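Local structure of pilin (Streptococcus pyogenes serotype M1, 3GLD) at residues L61-T69 and T80-S88. The protein forms the backbone of the streptococcal pilus by stacking head to tail through intermolecular isopeptide bonds, supporting adhesion, bacterial aggregation and biofilm formation. The protein carries 2 engineered substitutions. Numbering follows the deposited sequence.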
loop_
_atom_site.group_PDB
_atom_site.type_symbol
_atom_site.label_atom_id
_atom_site.label_comp_id
_atom_site.label_asym_id
_atom_site.label_seq_id
_atom_site.Cartn_x
_atom_site.Cartn_y
_atom_site.Cartn_z
ATOM N N LEU A 61 -23.005 7.600 16.778
ATOM C CA LEU A 61 -22.373 8.914 16.624
ATOM C C LEU A 61 -22.981 9.650 15.449
ATOM O O LEU A 61 -23.487 9.019 14.523
ATOM C CB LEU A 61 -20.850 8.783 16.450
ATOM C CG LEU A 61 -19.966 8.597 17.689
ATOM C CD1 LEU A 61 -20.236 7.279 18.349
ATOM C CD2 LEU A 61 -18.476 8.646 17.314
ATOM N N ASN A 62 -22.947 10.981 15.487
ATOM C CA ASN A 62 -23.320 11.783 14.327
ATOM C C ASN A 62 -22.488 11.502 13.082
ATOM O O ASN A 62 -22.995 11.575 11.968
ATOM C CB ASN A 62 -23.220 13.264 14.650
ATOM C CG ASN A 62 -24.387 13.748 15.458
ATOM O OD1 ASN A 62 -25.448 13.105 15.495
ATOM N ND2 ASN A 62 -24.208 14.877 16.126
ATOM N N THR A 63 -21.215 11.182 13.297
ATOM C CA THR A 63 -20.273 10.880 12.238
ATOM C C THR A 63 -19.551 9.571 12.593
ATOM O O THR A 63 -18.489 9.589 13.223
ATOM C CB THR A 63 -19.277 12.050 12.047
ATOM O OG1 THR A 63 -20.007 13.285 11.973
ATOM C CG2 THR A 63 -18.463 11.871 10.766
ATOM N N PRO A 64 -20.140 8.427 12.206
ATOM C CA PRO A 64 -19.621 7.098 12.527
ATOM C C PRO A 64 -18.347 6.697 11.765
ATOM O O PRO A 64 -17.716 5.684 12.093
ATOM C CB PRO A 64 -20.760 6.164 12.107
ATOM C CG PRO A 64 -21.908 7.030 11.753
ATOM C CD PRO A 64 -21.363 8.355 11.399
ATOM N N MET A 65 -17.978 7.460 10.747
ATOM C CA MET A 65 -16.806 7.128 9.969
ATOM C C MET A 65 -15.754 8.205 10.084
ATOM O O MET A 65 -16.067 9.381 10.203
ATOM C CB MET A 65 -17.177 6.881 8.501
ATOM C CG MET A 65 -18.287 5.846 8.340
ATOM S SD MET A 65 -17.866 4.574 7.141
ATOM C CE MET A 65 -19.351 3.545 7.149
ATOM N N THR A 66 -14.502 7.780 10.086
ATOM C CA THR A 66 -13.381 8.690 10.038
ATOM C C THR A 66 -12.346 8.110 9.071
ATOM O O THR A 66 -12.359 6.900 8.761
ATOM C CB THR A 66 -12.776 8.929 11.446
ATOM O OG1 THR A 66 -11.938 10.092 11.417
ATOM C CG2 THR A 66 -11.980 7.712 11.947
ATOM N N LYS A 67 -11.457 8.963 8.574
ATOM C CA LYS A 67 -10.488 8.484 7.595
ATOM C C LYS A 67 -9.096 9.030 7.778
ATOM O O LYS A 67 -8.896 10.036 8.478
ATOM C CB LYS A 67 -10.981 8.709 6.171
ATOM C CG LYS A 67 -11.313 10.102 5.822
ATOM C CD LYS A 67 -11.686 10.175 4.365
ATOM C CE LYS A 67 -11.110 11.440 3.759
ATOM N NZ LYS A 67 -11.802 11.721 2.487
ATOM N N VAL A 68 -8.139 8.305 7.200
ATOM C CA VAL A 68 -6.778 8.782 7.010
ATOM C C VAL A 68 -6.553 8.851 5.494
ATOM O O VAL A 68 -7.330 8.273 4.716
ATOM C CB VAL A 68 -5.744 7.847 7.660
ATOM C CG1 VAL A 68 -5.883 7.847 9.191
ATOM C CG2 VAL A 68 -5.862 6.416 7.091
ATOM N N THR A 69 -5.518 9.571 5.084
ATOM C CA THR A 69 -5.224 9.796 3.674
ATOM C C THR A 69 -3.735 9.602 3.447
ATOM O O THR A 69 -2.908 10.100 4.221
ATOM C CB THR A 69 -5.636 11.212 3.212
ATOM O OG1 THR A 69 -7.059 11.289 3.139
ATOM C CG2 THR A 69 -5.086 11.530 1.818
ATOM N N THR A 80 2.676 6.313 9.139
ATOM C CA THR A 80 1.780 6.212 10.283
ATOM C C THR A 80 0.866 7.426 10.230
ATOM O O THR A 80 1.354 8.552 10.189
ATOM C CB THR A 80 2.564 6.206 11.614
ATOM O OG1 THR A 80 3.352 5.007 11.691
ATOM C CG2 THR A 80 1.602 6.241 12.814
ATOM N N LYS A 81 -0.443 7.184 10.183
ATOM C CA LYS A 81 -1.461 8.244 10.153
ATOM C C LYS A 81 -2.440 8.070 11.326
ATOM O O LYS A 81 -2.654 6.950 11.811
ATOM C CB LYS A 81 -2.269 8.183 8.852
ATOM C CG LYS A 81 -1.455 8.208 7.577
ATOM C CD LYS A 81 -0.996 9.614 7.224
ATOM C CE LYS A 81 -0.196 9.594 5.917
ATOM N NZ LYS A 81 0.219 10.952 5.563
ATOM N N THR A 82 -3.051 9.167 11.767
ATOM C CA THR A 82 -4.051 9.068 12.833
ATOM C C THR A 82 -5.332 9.784 12.435
ATOM O O THR A 82 -5.305 10.689 11.614
ATOM C CB THR A 82 -3.541 9.604 14.190
ATOM O OG1 THR A 82 -3.178 10.968 14.030
ATOM C CG2 THR A 82 -2.318 8.832 14.664
ATOM N N ALA A 83 -6.446 9.331 13.005
ATOM C CA ALA A 83 -7.756 9.948 12.831
ATOM C C ALA A 83 -8.494 9.854 14.167
ATOM O O ALA A 83 -8.048 9.144 15.060
ATOM C CB ALA A 83 -8.534 9.217 11.741
ATOM N N GLU A 84 -9.607 10.565 14.306
ATOM C CA GLU A 84 -10.358 10.548 15.566
ATOM C C GLU A 84 -11.840 10.263 15.387
ATOM O O GLU A 84 -12.438 10.705 14.418
ATOM C CB GLU A 84 -10.194 11.886 16.298
ATOM C CG GLU A 84 -9.155 11.835 17.387
ATOM C CD GLU A 84 -8.843 13.206 17.968
ATOM O OE1 GLU A 84 -9.239 14.232 17.358
ATOM O OE2 GLU A 84 -8.202 13.249 19.042
ATOM N N PHE A 85 -12.416 9.509 16.315
ATOM C CA PHE A 85 -13.866 9.496 16.464
ATOM C C PHE A 85 -14.232 10.540 17.511
ATOM O O PHE A 85 -13.545 10.668 18.529
ATOM C CB PHE A 85 -14.367 8.124 16.901
ATOM C CG PHE A 85 -14.207 7.068 15.843
ATOM C CD1 PHE A 85 -14.961 7.122 14.673
ATOM C CD2 PHE A 85 -13.299 6.039 16.015
ATOM C CE1 PHE A 85 -14.817 6.156 13.687
ATOM C CE2 PHE A 85 -13.147 5.063 15.040
ATOM C CZ PHE A 85 -13.909 5.127 13.870
ATOM N N ASP A 86 -15.306 11.270 17.246
ATOM C CA ASP A 86 -15.736 12.367 18.093
ATOM C C ASP A 86 -17.054 12.028 18.812
ATOM O O ASP A 86 -18.113 11.960 18.175
ATOM C CB ASP A 86 -15.851 13.640 17.245
ATOM C CG ASP A 86 -16.267 14.858 18.048
ATOM O OD1 ASP A 86 -16.299 14.806 19.302
ATOM O OD2 ASP A 86 -16.551 15.886 17.405
ATOM N N PHE A 87 -16.953 11.809 20.128
ATOM C CA PHE A 87 -18.100 11.543 21.014
ATOM C C PHE A 87 -18.613 12.809 21.752
ATOM O O PHE A 87 -19.574 12.736 22.513
ATOM C CB PHE A 87 -17.745 10.489 22.084
ATOM C CG PHE A 87 -17.269 9.155 21.536
ATOM C CD1 PHE A 87 -18.112 8.056 21.545
ATOM C CD2 PHE A 87 -15.963 8.998 21.038
ATOM C CE1 PHE A 87 -17.684 6.813 21.061
ATOM C CE2 PHE A 87 -15.519 7.755 20.539
ATOM C CZ PHE A 87 -16.393 6.660 20.563
ATOM N N SER A 88 -17.969 13.955 21.546
ATOM C CA SER A 88 -18.291 15.178 22.317
ATOM C C SER A 88 -19.753 15.607 22.209
ATOM O O SER A 88 -20.286 16.229 23.130
ATOM C CB SER A 88 -17.361 16.339 21.935
ATOM O OG SER A 88 -17.499 16.685 20.559
HETATM O O HOH W 1 -19.382 12.099 15.720
HETATM O O HOH W 2 -16.567 11.005 14.578
#
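D86, whose backbone O meets L61 CD2 at 3.4 Å, has its carboxylate oxygen OD1 gripped by three groups. S88 OG donates to OD1 over 2.6 Å on the syn lone pair, S88 N over 2.9 Å from above the carboxylate plane, closing an Asx turn, and K18 adds a salt bridge.

The one direct hydrogen bond between residues 61-69 and 80-88 runs from T66 OG1 to E84 O, over 3.1 Å. Its donor stands 44° out of the carbonyl plane. With OG1 anti to the backbone N, the other branch, CG2, lies over one face of the F85 ring, 3.9 Å from its centroid and offset toward the rim. A second CH-pi contact is better centred: L61 CD2 sits 4.2 Å from the F87 ring centroid, only 6° off the normal.

Two waters bridge the backbones of T63 and D86, one linking T63 N to D86 O, the other T63 O to D86 N. Toward the other end, V68 CG1 rests on K81 CB (3.6 Å) and on A83 CB. K81, bent at chi2, carries its amine to a salt bridge with D74.

The strand axes run antiparallel at 161° but approach no closer than 6.2 Å, consistent with facing edges of a beta sandwich. Strand 65-70 pairs with 37-45 and strand 80-86 with 18-27, while F85 also reaches I43 and V102 in the core of the isopeptide-containing domain.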